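Local coordinates for RNase III inhibitor (Mycobacterium tuberculosis, PDB 5M3I), which is a macro domain protein of the Appr-1-p processing family, built as a mixed beta sheet flanked by helices, at residues R141-S144 with A145-L149; L133-E136 with D137-Q140; A55-K58 with A59-G63; P96-L99 with A100-D103. One frame throughout, in Å; residues are numbered along the deposited sequence.

Contact 1: residues R141-S144 with A145-L149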
ATOM      1  N   ARG A 141       7.643  11.972   1.602  1.00 57.30           N
ATOM      2  CA  ARG A 141       7.682  11.271   0.330  1.00 56.91           C
ATOM      3  C   ARG A 141       6.294  10.973  -0.185  1.00 54.67           C
ATOM      4  O   ARG A 141       6.028  11.130  -1.370  1.00 57.85           O
ATOM      5  CB  ARG A 141       8.500  10.009   0.427  1.00 55.94           C
ATOM      6  CG  ARG A 141       9.980  10.301   0.558  1.00 58.02           C
ATOM      7  CD  ARG A 141      10.716   9.104   1.142  1.00 57.71           C
ATOM      8  NE  ARG A 141      12.157   9.306   1.083  1.00 61.82           N
ATOM      9  CZ  ARG A 141      12.845  10.099   1.901  1.00 63.46           C
ATOM     10  NH1 ARG A 141      12.252  10.777   2.866  1.00 64.48           N
ATOM     11  NH2 ARG A 141      14.150  10.214   1.752  1.00 65.71           N
ATOM     12  N   LEU A 142       5.415  10.572   0.692  1.00 54.03           N
ATOM     13  CA  LEU A 142       4.048  10.305   0.304  1.00 53.30           C
ATOM     14  C   LEU A 142       3.395  11.554  -0.259  1.00 54.25           C
ATOM     15  O   LEU A 142       2.765  11.482  -1.336  1.00 50.47           O
ATOM     16  CB  LEU A 142       3.215   9.790   1.468  1.00 54.03           C
ATOM     17  CG  LEU A 142       3.450   8.353   1.898  1.00 55.12           C
ATOM     18  CD1 LEU A 142       2.669   8.047   3.168  1.00 54.37           C
ATOM     19  CD2 LEU A 142       3.004   7.397   0.815  1.00 58.03           C
ATOM     20  N   VAL A 143       3.558  12.683   0.428  1.00 51.17           N
ATOM     21  CA  VAL A 143       2.901  13.919   0.011  1.00 53.03           C
ATOM     22  C   VAL A 143       3.445  14.308  -1.347  1.00 55.01           C
ATOM     23  O   VAL A 143       2.690  14.669  -2.233  1.00 55.84           O
ATOM     24  CB  VAL A 143       3.088  15.044   1.059  1.00 55.44           C
ATOM     25  CG1 VAL A 143       2.724  16.399   0.511  1.00 58.22           C
ATOM     26  CG2 VAL A 143       2.234  14.760   2.278  1.00 57.08           C
ATOM     27  N   SER A 144       4.767  14.235  -1.497  1.00 57.63           N
ATOM     28  CA  SER A 144       5.468  14.552  -2.772  1.00 58.40           C
ATOM     29  C   SER A 144       4.959  13.715  -3.904  1.00 56.34           C
ATOM     30  O   SER A 144       4.645  14.235  -4.959  1.00 57.26           O
ATOM     31  CB  SER A 144       6.985  14.299  -2.615  1.00 61.75           C
ATOM     32  OG  SER A 144       7.539  15.359  -1.898  1.00 63.43           O
ATOM     33  N   ALA A 145       4.831  12.425  -3.661  1.00 53.57           N
ATOM     34  CA  ALA A 145       4.374  11.537  -4.716  1.00 56.33           C
ATOM     35  C   ALA A 145       2.955  11.900  -5.206  1.00 56.46           C
ATOM     36  O   ALA A 145       2.708  11.953  -6.402  1.00 53.81           O
ATOM     37  CB  ALA A 145       4.444  10.091  -4.262  1.00 54.55           C
ATOM     38  N   PHE A 146       2.057  12.188  -4.267  1.00 58.91           N
ATOM     39  CA  PHE A 146       0.654  12.497  -4.602  1.00 56.90           C
ATOM     40  C   PHE A 146       0.438  13.886  -5.160  1.00 60.63           C
ATOM     41  O   PHE A 146      -0.561  14.107  -5.832  1.00 63.41           O
ATOM     42  CB  PHE A 146      -0.302  12.227  -3.408  1.00 56.44           C
ATOM     43  CG  PHE A 146      -0.593  10.781  -3.241  1.00 51.95           C
ATOM     44  CD1 PHE A 146      -1.425  10.153  -4.131  1.00 52.20           C
ATOM     45  CD2 PHE A 146       0.062  10.035  -2.299  1.00 53.33           C
ATOM     46  CE1 PHE A 146      -1.667   8.798  -4.048  1.00 52.25           C
ATOM     47  CE2 PHE A 146      -0.126   8.672  -2.220  1.00 52.69           C
ATOM     48  CZ  PHE A 146      -0.994   8.045  -3.103  1.00 54.89           C
ATOM     49  N   GLN A 147       1.373  14.802  -4.949  1.00 60.98           N
ATOM     50  CA  GLN A 147       1.333  16.034  -5.695  1.00 64.19           C
ATOM     51  C   GLN A 147       1.525  15.845  -7.218  1.00 67.21           C
ATOM     52  O   GLN A 147       1.170  16.744  -7.980  1.00 64.12           O
ATOM     53  CB  GLN A 147       2.353  17.002  -5.146  1.00 66.28           C
ATOM     54  CG  GLN A 147       1.859  17.541  -3.824  1.00 69.11           C
ATOM     55  CD  GLN A 147       2.880  18.384  -3.146  1.00 70.43           C
ATOM     56  OE1 GLN A 147       4.042  18.287  -3.432  1.00 70.79           O
ATOM     57  NE2 GLN A 147       2.443  19.210  -2.223  1.00 76.92           N
ATOM     58  N   GLN A 148       2.080  14.709  -7.651  1.00 63.85           N
ATOM     59  CA  GLN A 148       2.108  14.378  -9.068  1.00 68.67           C
ATOM     60  C   GLN A 148       0.790  13.793  -9.584  1.00 66.58           C
ATOM     61  O   GLN A 148       0.657  13.562 -10.771  1.00 65.52           O
ATOM     62  CB  GLN A 148       3.226  13.393  -9.384  1.00 72.10           C
ATOM     63  CG  GLN A 148       4.623  13.784  -8.909  1.00 76.54           C
ATOM     64  CD  GLN A 148       5.695  12.909  -9.496  1.00 82.63           C
ATOM     65  OE1 GLN A 148       5.835  12.783 -10.734  1.00 90.22           O
ATOM     66  NE2 GLN A 148       6.512  12.352  -8.624  1.00 83.17           N
ATOM     67  N   LEU A 149      -0.198  13.610  -8.708  1.00 64.02           N
ATOM     68  CA  LEU A 149      -1.504  13.127  -9.116  1.00 62.27           C
ATOM     69  C   LEU A 149      -2.563  14.112  -8.647  1.00 63.49           C
ATOM     70  O   LEU A 149      -3.363  13.789  -7.774  1.00 60.23           O
ATOM     71  CB  LEU A 149      -1.742  11.767  -8.518  1.00 58.41           C
ATOM     72  CG  LEU A 149      -0.747  10.674  -8.923  1.00 58.95           C
ATOM     73  CD1 LEU A 149      -0.902   9.511  -7.995  1.00 54.91           C
ATOM     74  CD2 LEU A 149      -0.970  10.255 -10.357  1.00 59.61           C
TER
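Gln-147 lies one helical turn beyond Val-143 and reaches back over it. Its CB lies near the carbonyl oxygens of Ser-144 and Val-143. CG comes closer, 3.4 Å from Val-143 O, because a chi1 of -74° sets it anti to the carbonyl carbon and leaves it beside the backbone N. From there the chain runs extended and crosses Val-143 at a slant. CD is near both Val-143 O and the methyl CG1, OE1 is 4.0 Å from Val-143 O with Ser-144 CA at a similar distance, and NE2 ends 3.9 Å from Val-143 CG1. That methyl is turned to the amide by Val-143's own chi1 of 166°. The two side chains touch by packing.

The backbone supplies the polar links. Ala-145 N donates to Arg-141 O at 2.9 Å, Phe-146 N to Leu-142 O at 3.1 Å, and Gln-147 N to Val-143 O at 3.0 Å. A weak bond from Gln-147 N to Ser-144 O, 3.3 Å long, accompanies the last of these near the end of the helix.

On the buried side Phe-146 brings its ring edge to the preceding turn: Leu-142 O sits at that edge, near the ring plane, 3.2 Å from Phe-146 CD2. Phe-146 and Leu-142 both pack on Val-123 of strand 120-123 and on strand 153-156, through Ala-154 and Ile-156 respectively. This is the C-terminal end of an amphipathic alpha helix, the crossover helix 135-147 of a beta-alpha-beta unit in the macro domain.

Contact 2: residues L133-E136 with D137-Q140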
ATOM      1  N   LEU A 133      11.056   2.783  10.047  1.00 64.41           N
ATOM      2  CA  LEU A 133      11.334   4.112   9.409  1.00 63.56           C
ATOM      3  C   LEU A 133      10.741   5.294  10.217  1.00 62.94           C
ATOM      4  O   LEU A 133       9.833   5.114  11.009  1.00 61.80           O
ATOM      5  CB  LEU A 133      10.795   4.136   7.967  1.00 64.05           C
ATOM      6  CG  LEU A 133      11.295   3.005   7.049  1.00 63.85           C
ATOM      7  CD1 LEU A 133      10.718   3.140   5.659  1.00 60.39           C
ATOM      8  CD2 LEU A 133      12.810   2.961   6.980  1.00 65.89           C
ATOM      9  N   ASP A 134      11.262   6.489   9.989  1.00 65.32           N
ATOM     10  CA  ASP A 134      10.752   7.709  10.605  1.00 68.71           C
ATOM     11  C   ASP A 134       9.510   8.232   9.863  1.00 67.10           C
ATOM     12  O   ASP A 134       9.545   8.410   8.630  1.00 66.04           O
ATOM     13  CB  ASP A 134      11.844   8.764  10.549  1.00 75.26           C
ATOM     14  CG  ASP A 134      11.665   9.858  11.575  1.00 81.02           C
ATOM     15  OD1 ASP A 134      10.568  10.432  11.667  1.00 84.05           O
ATOM     16  OD2 ASP A 134      12.643  10.152  12.304  1.00 85.66           O
ATOM     17  N   TRP A 135       8.418   8.483  10.592  1.00 65.04           N
ATOM     18  CA  TRP A 135       7.151   8.933   9.975  1.00 63.28           C
ATOM     19  C   TRP A 135       7.343  10.168   9.111  1.00 62.59           C
ATOM     20  O   TRP A 135       6.903  10.239   7.971  1.00 60.76           O
ATOM     21  CB  TRP A 135       6.072   9.197  11.034  1.00 62.86           C
ATOM     22  CG  TRP A 135       4.767   9.898  10.515  1.00 62.56           C
ATOM     23  CD1 TRP A 135       4.122  10.963  11.081  1.00 63.57           C
ATOM     24  CD2 TRP A 135       3.991   9.532   9.380  1.00 58.85           C
ATOM     25  NE1 TRP A 135       3.007  11.291  10.357  1.00 60.67           N
ATOM     26  CE2 TRP A 135       2.909  10.424   9.304  1.00 59.58           C
ATOM     27  CE3 TRP A 135       4.096   8.522   8.424  1.00 59.30           C
ATOM     28  CZ2 TRP A 135       1.950  10.347   8.303  1.00 56.75           C
ATOM     29  CZ3 TRP A 135       3.162   8.464   7.421  1.00 57.24           C
ATOM     30  CH2 TRP A 135       2.090   9.365   7.380  1.00 57.39           C
ATOM     31  N   GLU A 136       7.986  11.156   9.678  1.00 62.89           N
ATOM     32  CA  GLU A 136       8.100  12.439   9.025  1.00 62.62           C
ATOM     33  C   GLU A 136       8.807  12.267   7.692  1.00 62.95           C
ATOM     34  O   GLU A 136       8.487  12.968   6.723  1.00 65.28           O
ATOM     35  CB  GLU A 136       8.817  13.427   9.944  1.00 65.85           C
ATOM     36  CG  GLU A 136       8.870  14.829   9.415  1.00 68.58           C
ATOM     37  CD  GLU A 136       9.483  15.805  10.392  1.00 73.89           C
ATOM     38  OE1 GLU A 136       9.609  15.509  11.612  1.00 77.02           O
ATOM     39  OE2 GLU A 136       9.857  16.893   9.923  1.00 81.01           O
ATOM     40  N   ASP A 137       9.768  11.341   7.619  1.00 64.08           N
ATOM     41  CA  ASP A 137      10.478  11.071   6.365  1.00 64.31           C
ATOM     42  C   ASP A 137       9.539  10.501   5.296  1.00 62.51           C
ATOM     43  O   ASP A 137       9.622  10.877   4.127  1.00 63.20           O
ATOM     44  CB  ASP A 137      11.614  10.055   6.575  1.00 66.83           C
ATOM     45  CG  ASP A 137      12.812  10.633   7.302  1.00 72.54           C
ATOM     46  OD1 ASP A 137      12.941  11.890   7.362  1.00 78.29           O
ATOM     47  OD2 ASP A 137      13.650   9.835   7.760  1.00 72.11           O
ATOM     48  N   VAL A 138       8.761   9.507   5.712  1.00 58.75           N
ATOM     49  CA  VAL A 138       7.849   8.795   4.851  1.00 55.85           C
ATOM     50  C   VAL A 138       6.693   9.713   4.465  1.00 54.89           C
ATOM     51  O   VAL A 138       6.359   9.804   3.292  1.00 53.94           O
ATOM     52  CB  VAL A 138       7.292   7.556   5.546  1.00 57.44           C
ATOM     53  CG1 VAL A 138       6.212   6.887   4.683  1.00 59.34           C
ATOM     54  CG2 VAL A 138       8.411   6.560   5.840  1.00 56.82           C
ATOM     55  N   GLU A 139       6.175  10.484   5.409  1.00 53.96           N
ATOM     56  CA  GLU A 139       5.102  11.449   5.119  1.00 54.04           C
ATOM     57  C   GLU A 139       5.498  12.459   4.042  1.00 53.33           C
ATOM     58  O   GLU A 139       4.726  12.709   3.132  1.00 52.93           O
ATOM     59  CB  GLU A 139       4.654  12.158   6.397  1.00 55.05           C
ATOM     60  CG  GLU A 139       3.487  13.096   6.253  1.00 52.92           C
ATOM     61  CD  GLU A 139       3.174  13.842   7.538  1.00 57.57           C
ATOM     62  OE1 GLU A 139       4.018  14.666   7.976  1.00 63.14           O
ATOM     63  OE2 GLU A 139       2.105  13.586   8.131  1.00 54.29           O
ATOM     64  N   GLN A 140       6.721  12.980   4.103  1.00 58.03           N
ATOM     65  CA  GLN A 140       7.250  13.861   3.038  1.00 60.51           C
ATOM     66  C   GLN A 140       7.174  13.203   1.679  1.00 57.28           C
ATOM     67  O   GLN A 140       6.722  13.810   0.724  1.00 59.17           O
ATOM     68  CB  GLN A 140       8.698  14.246   3.280  1.00 63.28           C
ATOM     69  CG  GLN A 140       8.867  15.316   4.328  1.00 68.26           C
ATOM     70  CD  GLN A 140      10.323  15.414   4.837  1.00 72.13           C
ATOM     71  OE1 GLN A 140      11.275  14.990   4.136  1.00 73.20           O
ATOM     72  NE2 GLN A 140      10.494  15.907   6.068  1.00 69.81           N
TER
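This is a helix-start contact at the surface, in which Trp-135 in the first turn of helix 135-147 lies against Glu-139 one turn on. The evidence is a CH-pi approach: Glu-139 CB stands 3.7 Å from the centroid of the indole's six-membered ring and only 10° off its normal. The first torsion of Trp-135 places CG beside its own carbonyl carbon, which swings the indole along the helix toward Glu-139. Glu-139 then runs extended past the face, and its OE2 comes within 3.2 Å of Trp-135 CZ2, with the carboxylate plane turned 60° from the ring. Pro-125, Pro-158 and Pro-159 also touch the indole.

Asp-134 is the N-cap. Its OD1 accepts a weak bond from Glu-136 N at 3.3 Å, while its carbonyl oxygen is gripped twice, by Val-138 N at 3.2 Å and weakly by Asp-137 N. The helix so begun is the crossover of the beta-alpha-beta unit between strands 120-123 and 153-156 of the macro domain.

The next backbone bond is short and straight, Glu-139 N to Trp-135 O at 2.7 Å with an N-H...O angle of 173°. Leu-133, just ahead of the cap, crosses Val-138 at about a right angle, its CB 4.0 Å from Val-138 CG2, and reaches on to Ile-102 of helix 99-115. On the solvent-facing side Gln-140 NE2 lies 3.9 Å from Glu-136 CG.

Contact 3: residues A55-K58 with A59-G63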
ATOM      1  N   ALA A  55      -3.522 -15.160  -3.824  1.00 68.96           N
ATOM      2  CA  ALA A  55      -2.860 -14.728  -5.060  1.00 68.60           C
ATOM      3  C   ALA A  55      -1.459 -14.181  -4.779  1.00 67.32           C
ATOM      4  O   ALA A  55      -0.491 -14.588  -5.428  1.00 70.59           O
ATOM      5  CB  ALA A  55      -3.704 -13.707  -5.787  1.00 67.78           C
ATOM      6  N   TYR A  56      -1.363 -13.295  -3.782  1.00 66.82           N
ATOM      7  CA  TYR A  56      -0.077 -12.762  -3.247  1.00 63.34           C
ATOM      8  C   TYR A  56       0.919 -13.844  -2.833  1.00 65.52           C
ATOM      9  O   TYR A  56       2.108 -13.751  -3.124  1.00 65.47           O
ATOM     10  CB  TYR A  56      -0.363 -11.848  -2.043  1.00 62.69           C
ATOM     11  CG  TYR A  56       0.802 -11.612  -1.134  1.00 62.71           C
ATOM     12  CD1 TYR A  56       1.757 -10.654  -1.425  1.00 60.14           C
ATOM     13  CD2 TYR A  56       0.969 -12.365   0.028  1.00 65.19           C
ATOM     14  CE1 TYR A  56       2.849 -10.439  -0.593  1.00 60.75           C
ATOM     15  CE2 TYR A  56       2.057 -12.152   0.858  1.00 63.43           C
ATOM     16  CZ  TYR A  56       2.995 -11.208   0.535  1.00 61.73           C
ATOM     17  OH  TYR A  56       4.082 -10.991   1.363  1.00 65.00           O
ATOM     18  N   GLU A  57       0.435 -14.864  -2.144  1.00 69.65           N
ATOM     19  CA  GLU A  57       1.286 -15.970  -1.705  1.00 71.98           C
ATOM     20  C   GLU A  57       1.817 -16.738  -2.890  1.00 73.63           C
ATOM     21  O   GLU A  57       2.996 -17.086  -2.916  1.00 76.10           O
ATOM     22  CB  GLU A  57       0.524 -16.904  -0.755  1.00 74.71           C
ATOM     23  CG  GLU A  57       1.327 -18.071  -0.221  1.00 80.81           C
ATOM     24  CD  GLU A  57       0.540 -18.929   0.758  1.00 88.94           C
ATOM     25  OE1 GLU A  57      -0.647 -19.252   0.448  1.00 96.04           O
ATOM     26  OE2 GLU A  57       1.100 -19.268   1.837  1.00 89.00           O
ATOM     27  N   LYS A  58       0.971 -17.007  -3.882  1.00 76.27           N
ATOM     28  CA  LYS A  58       1.452 -17.687  -5.100  1.00 78.67           C
ATOM     29  C   LYS A  58       2.527 -16.875  -5.801  1.00 72.46           C
ATOM     30  O   LYS A  58       3.571 -17.397  -6.170  1.00 70.80           O
ATOM     31  CB  LYS A  58       0.330 -17.956  -6.097  1.00 83.24           C
ATOM     32  CG  LYS A  58      -0.562 -19.125  -5.733  1.00 90.78           C
ATOM     33  CD  LYS A  58      -1.101 -19.831  -6.975  1.00 98.02           C
ATOM     34  CE  LYS A  58      -1.855 -18.886  -7.913  1.00102.18           C
ATOM     35  NZ  LYS A  58      -2.142 -19.542  -9.214  1.00106.81           N
ATOM     36  N   ALA A  59       2.260 -15.583  -5.968  1.00 68.45           N
ATOM     37  CA  ALA A  59       3.199 -14.685  -6.609  1.00 65.11           C
ATOM     38  C   ALA A  59       4.521 -14.590  -5.858  1.00 63.36           C
ATOM     39  O   ALA A  59       5.581 -14.464  -6.486  1.00 64.64           O
ATOM     40  CB  ALA A  59       2.591 -13.317  -6.777  1.00 64.66           C
ATOM     41  N   CYS A  60       4.472 -14.633  -4.532  1.00 63.20           N
ATOM     42  CA  CYS A  60       5.706 -14.586  -3.748  1.00 65.16           C
ATOM     43  C   CYS A  60       6.543 -15.859  -3.947  1.00 70.67           C
ATOM     44  O   CYS A  60       7.762 -15.760  -4.090  1.00 64.50           O
ATOM     45  CB  CYS A  60       5.414 -14.357  -2.276  1.00 64.63           C
ATOM     46  SG  CYS A  60       4.962 -12.658  -1.843  1.00 61.78           S
ATOM     47  N   LYS A  61       5.887 -17.028  -3.967  1.00 76.84           N
ATOM     48  CA  LYS A  61       6.587 -18.320  -4.162  1.00 84.21           C
ATOM     49  C   LYS A  61       7.262 -18.341  -5.513  1.00 84.16           C
ATOM     50  O   LYS A  61       8.337 -18.877  -5.650  1.00 85.67           O
ATOM     51  CB  LYS A  61       5.650 -19.539  -4.112  1.00 93.40           C
ATOM     52  CG  LYS A  61       4.824 -19.715  -2.844  1.00 98.37           C
ATOM     53  CD  LYS A  61       5.483 -20.619  -1.822  1.00105.78           C
ATOM     54  CE  LYS A  61       4.831 -20.442  -0.454  1.00109.82           C
ATOM     55  NZ  LYS A  61       5.594 -21.189   0.583  1.00115.61           N
ATOM     56  N   ARG A  62       6.643 -17.721  -6.502  1.00 84.52           N
ATOM     57  CA  ARG A  62       7.236 -17.666  -7.819  1.00 83.91           C
ATOM     58  C   ARG A  62       8.225 -16.521  -8.038  1.00 78.87           C
ATOM     59  O   ARG A  62       8.672 -16.340  -9.158  1.00 79.08           O
ATOM     60  CB  ARG A  62       6.118 -17.675  -8.872  1.00 91.06           C
ATOM     61  CG  ARG A  62       5.300 -18.967  -8.796  1.00 95.71           C
ATOM     62  CD  ARG A  62       4.223 -19.052  -9.858  1.00100.97           C
ATOM     63  NE  ARG A  62       3.257 -17.978  -9.675  1.00105.07           N
ATOM     64  CZ  ARG A  62       2.127 -17.834 -10.372  1.00115.37           C
ATOM     65  NH1 ARG A  62       1.788 -18.714 -11.327  1.00116.65           N
ATOM     66  NH2 ARG A  62       1.320 -16.795 -10.093  1.00109.41           N
ATOM     67  N   GLY A  63       8.532 -15.720  -7.017  1.00 74.90           N
ATOM     68  CA  GLY A  63       9.462 -14.593  -7.173  1.00 71.87           C
ATOM     69  C   GLY A  63       8.934 -13.360  -7.938  1.00 71.21           C
ATOM     70  O   GLY A  63       9.718 -12.497  -8.371  1.00 70.67           O
TER
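Cys-60 N donates to Tyr-56 O at 2.9 Å, the shortest of four backbone bonds that run from residues 59-62 back to residues 55-58. Together they form the last turns of helix 50-61, which ends in a Schellman motif: Gly-63 adopts positive phi (74°), and its N bonds back to Cys-60 O at 3.0 Å. The helix belongs to the macro domain and packs against strand 71-74, where Phe-71 touches both Tyr-56 and Ala-59.

The distinctive side-chain feature is a sulfur-aromatic contact. Cys-60 SG lies over one face of the Tyr-56 phenol, 3.6 Å from the ring centroid and 27° off the normal. It is therefore displaced toward the rim, on the side of CE1 and CZ. Both torsions contribute: the chi1 of Tyr-56 (160°) directs its ring along the helix toward the next turn, while Cys-60 carries SG beside its backbone N. The ring's position is fixed further at its tip, where OH bonds to Asn-32 O and, weakly, to Gly-35 N.

The exposed side is polar. Lys-58 NZ and Arg-62 NH2, of like charge, are 4.5 Å apart, a mildly unfavourable spacing that a long, weak ion pair from Arg-62 NE to Glu-64 may partly offset. Elsewhere on the surface, Lys-61 bends at chi2, after its first torsion has set CG beside the backbone N, 3.2 Å from Glu-57 O.

Contact 4: residues P96-L99 with A100-D103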
ATOM      1  N   PRO A  96      14.475  -5.087   8.326  1.00 78.42           N
ATOM      2  CA  PRO A  96      13.725  -3.845   8.318  1.00 70.71           C
ATOM      3  C   PRO A  96      13.481  -3.257   6.933  1.00 66.82           C
ATOM      4  O   PRO A  96      14.000  -3.738   5.912  1.00 66.20           O
ATOM      5  CB  PRO A  96      14.583  -2.886   9.144  1.00 72.74           C
ATOM      6  CG  PRO A  96      15.882  -3.556   9.380  1.00 77.52           C
ATOM      7  CD  PRO A  96      15.895  -4.872   8.679  1.00 78.17           C
ATOM      8  N   SER A  97      12.683  -2.204   6.922  1.00 62.12           N
ATOM      9  CA  SER A  97      12.363  -1.497   5.710  1.00 61.12           C
ATOM     10  C   SER A  97      13.462  -0.488   5.511  1.00 60.62           C
ATOM     11  O   SER A  97      14.329  -0.391   6.352  1.00 63.29           O
ATOM     12  CB  SER A  97      11.004  -0.817   5.813  1.00 59.24           C
ATOM     13  OG  SER A  97      10.677  -0.218   4.566  1.00 56.81           O
ATOM     14  N   LYS A  98      13.467   0.169   4.346  1.00 58.56           N
ATOM     15  CA  LYS A  98      14.405   1.240   4.029  1.00 57.92           C
ATOM     16  C   LYS A  98      13.762   2.278   3.170  1.00 58.07           C
ATOM     17  O   LYS A  98      12.837   1.989   2.379  1.00 57.64           O
ATOM     18  CB  LYS A  98      15.605   0.665   3.291  1.00 61.83           C
ATOM     19  CG  LYS A  98      16.374  -0.297   4.176  1.00 63.69           C
ATOM     20  CD  LYS A  98      17.705  -0.682   3.618  1.00 70.20           C
ATOM     21  CE  LYS A  98      18.546  -1.373   4.703  1.00 70.98           C
ATOM     22  NZ  LYS A  98      19.634  -2.105   4.037  1.00 73.96           N
ATOM     23  N   LEU A  99      14.243   3.498   3.299  1.00 59.75           N
ATOM     24  CA  LEU A  99      13.730   4.629   2.538  1.00 60.97           C
ATOM     25  C   LEU A  99      13.834   4.434   1.046  1.00 60.63           C
ATOM     26  O   LEU A  99      12.897   4.782   0.305  1.00 61.60           O
ATOM     27  CB  LEU A  99      14.405   5.938   2.961  1.00 63.39           C
ATOM     28  CG  LEU A  99      13.885   6.444   4.327  1.00 63.88           C
ATOM     29  CD1 LEU A  99      14.736   7.591   4.853  1.00 67.83           C
ATOM     30  CD2 LEU A  99      12.427   6.877   4.290  1.00 62.53           C
ATOM     31  N   ALA A 100      14.917   3.812   0.621  1.00 61.76           N
ATOM     32  CA  ALA A 100      15.101   3.450  -0.798  1.00 61.98           C
ATOM     33  C   ALA A 100      13.987   2.520  -1.339  1.00 60.73           C
ATOM     34  O   ALA A 100      13.617   2.629  -2.500  1.00 59.06           O
ATOM     35  CB  ALA A 100      16.458   2.826  -1.017  1.00 63.52           C
ATOM     36  N   TYR A 101      13.457   1.633  -0.494  1.00 60.30           N
ATOM     37  CA  TYR A 101      12.352   0.780  -0.881  1.00 59.90           C
ATOM     38  C   TYR A 101      11.037   1.574  -1.097  1.00 56.98           C
ATOM     39  O   TYR A 101      10.204   1.208  -1.923  1.00 53.88           O
ATOM     40  CB  TYR A 101      12.112  -0.290   0.178  1.00 61.62           C
ATOM     41  CG  TYR A 101      13.273  -1.233   0.513  1.00 61.15           C
ATOM     42  CD1 TYR A 101      14.450  -1.311  -0.263  1.00 61.69           C
ATOM     43  CD2 TYR A 101      13.135  -2.106   1.584  1.00 59.98           C
ATOM     44  CE1 TYR A 101      15.474  -2.226   0.078  1.00 64.51           C
ATOM     45  CE2 TYR A 101      14.139  -2.999   1.937  1.00 64.34           C
ATOM     46  CZ  TYR A 101      15.300  -3.060   1.189  1.00 65.11           C
ATOM     47  OH  TYR A 101      16.204  -3.985   1.593  1.00 74.26           O
ATOM     48  N   ILE A 102      10.872   2.628  -0.296  1.00 55.14           N
ATOM     49  CA  ILE A 102       9.703   3.459  -0.329  1.00 54.22           C
ATOM     50  C   ILE A 102       9.809   4.324  -1.587  1.00 54.54           C
ATOM     51  O   ILE A 102       8.823   4.483  -2.330  1.00 54.34           O
ATOM     52  CB  ILE A 102       9.542   4.315   0.962  1.00 53.33           C
ATOM     53  CG1 ILE A 102       9.511   3.446   2.245  1.00 55.15           C
ATOM     54  CG2 ILE A 102       8.284   5.180   0.936  1.00 53.10           C
ATOM     55  CD1 ILE A 102       8.565   2.286   2.248  1.00 52.47           C
ATOM     56  N   ASP A 103      10.976   4.905  -1.817  1.00 58.71           N
ATOM     57  CA  ASP A 103      11.212   5.708  -3.051  1.00 59.09           C
ATOM     58  C   ASP A 103      10.876   4.913  -4.294  1.00 55.38           C
ATOM     59  O   ASP A 103      10.182   5.389  -5.158  1.00 55.40           O
ATOM     60  CB  ASP A 103      12.645   6.205  -3.105  1.00 65.48           C
ATOM     61  CG  ASP A 103      12.963   7.223  -2.002  1.00 69.53           C
ATOM     62  OD1 ASP A 103      12.029   7.770  -1.378  1.00 67.46           O
ATOM     63  OD2 ASP A 103      14.165   7.518  -1.783  1.00 77.53           O
TER
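Lys-98 and Tyr-101 meet at the N-terminus of helix 99-115 in the macro domain, where Lys-98 holds the N-cap position. Lys-98 CB stands over the centre of the phenol ring, 4.0 Å from its centroid and 6° off the normal, a CH-pi contact. Beyond CG the lysine runs extended and slants across the ring. Its CD comes 4.2 Å from Tyr-101 OH, and the chain then leads away from the helix.

The tyrosine owes its position to two torsions. The first sets CG beside its backbone N, directing the ring back over the residues that precede the helix, and a chi2 of -11° turns the ring so that a face meets Lys-98 CB. Ile-67 and Lys-91, from loops elsewhere in the chain, touch the same ring.

Ile-102, which is buried, points toward the residues before the helix. Its CG1 also lies beside the backbone N, and chi2 bends CD1 round to 4.0 Å from Ser-97 OG. That hydroxyl is held by Thr-89 O, while Leu-133 also packs on Ser-97.

The backbone opens the helix gradually. Lys-98 O receives two weak bonds, from Tyr-101 N and from Ile-102 N. The first strong one follows, Asp-103 N to Leu-99 O at 2.9 Å with an N-H...O angle of 170°. Asp-103 curls its carboxylate back toward the same carbonyl, although its OD1 is engaged in a salt bridge with Arg-141 of helix 135-147; CG of Asp-103 lies 3.4 Å from Leu-99 O.

How the contacts relate
Contacts 1 and 2 share helix 135-147, contact 2 at its capped start and contact 1 at its end; contact 4 opens the neighbouring helix 99-115. None lies wholly in the core: contact 2 is a surface contact, the others partly buried. Among the ties between the two helices are a salt bridge from Arg-141 NE to Asp-103 OD1 (2.9 Å), joining contacts 1 and 4, and packing of Leu-99 CD1 on Asp-137 OD2 (3.8 Å), joining contacts 4 and 2. Contact 3 stands apart, its centre about 29 Å from those of contacts 1 and 2, across the chain's centre. Both helix starts use CH-pi packing, contact 3 a sulfur over a ring, and contact 1 an aliphatic-amide touch.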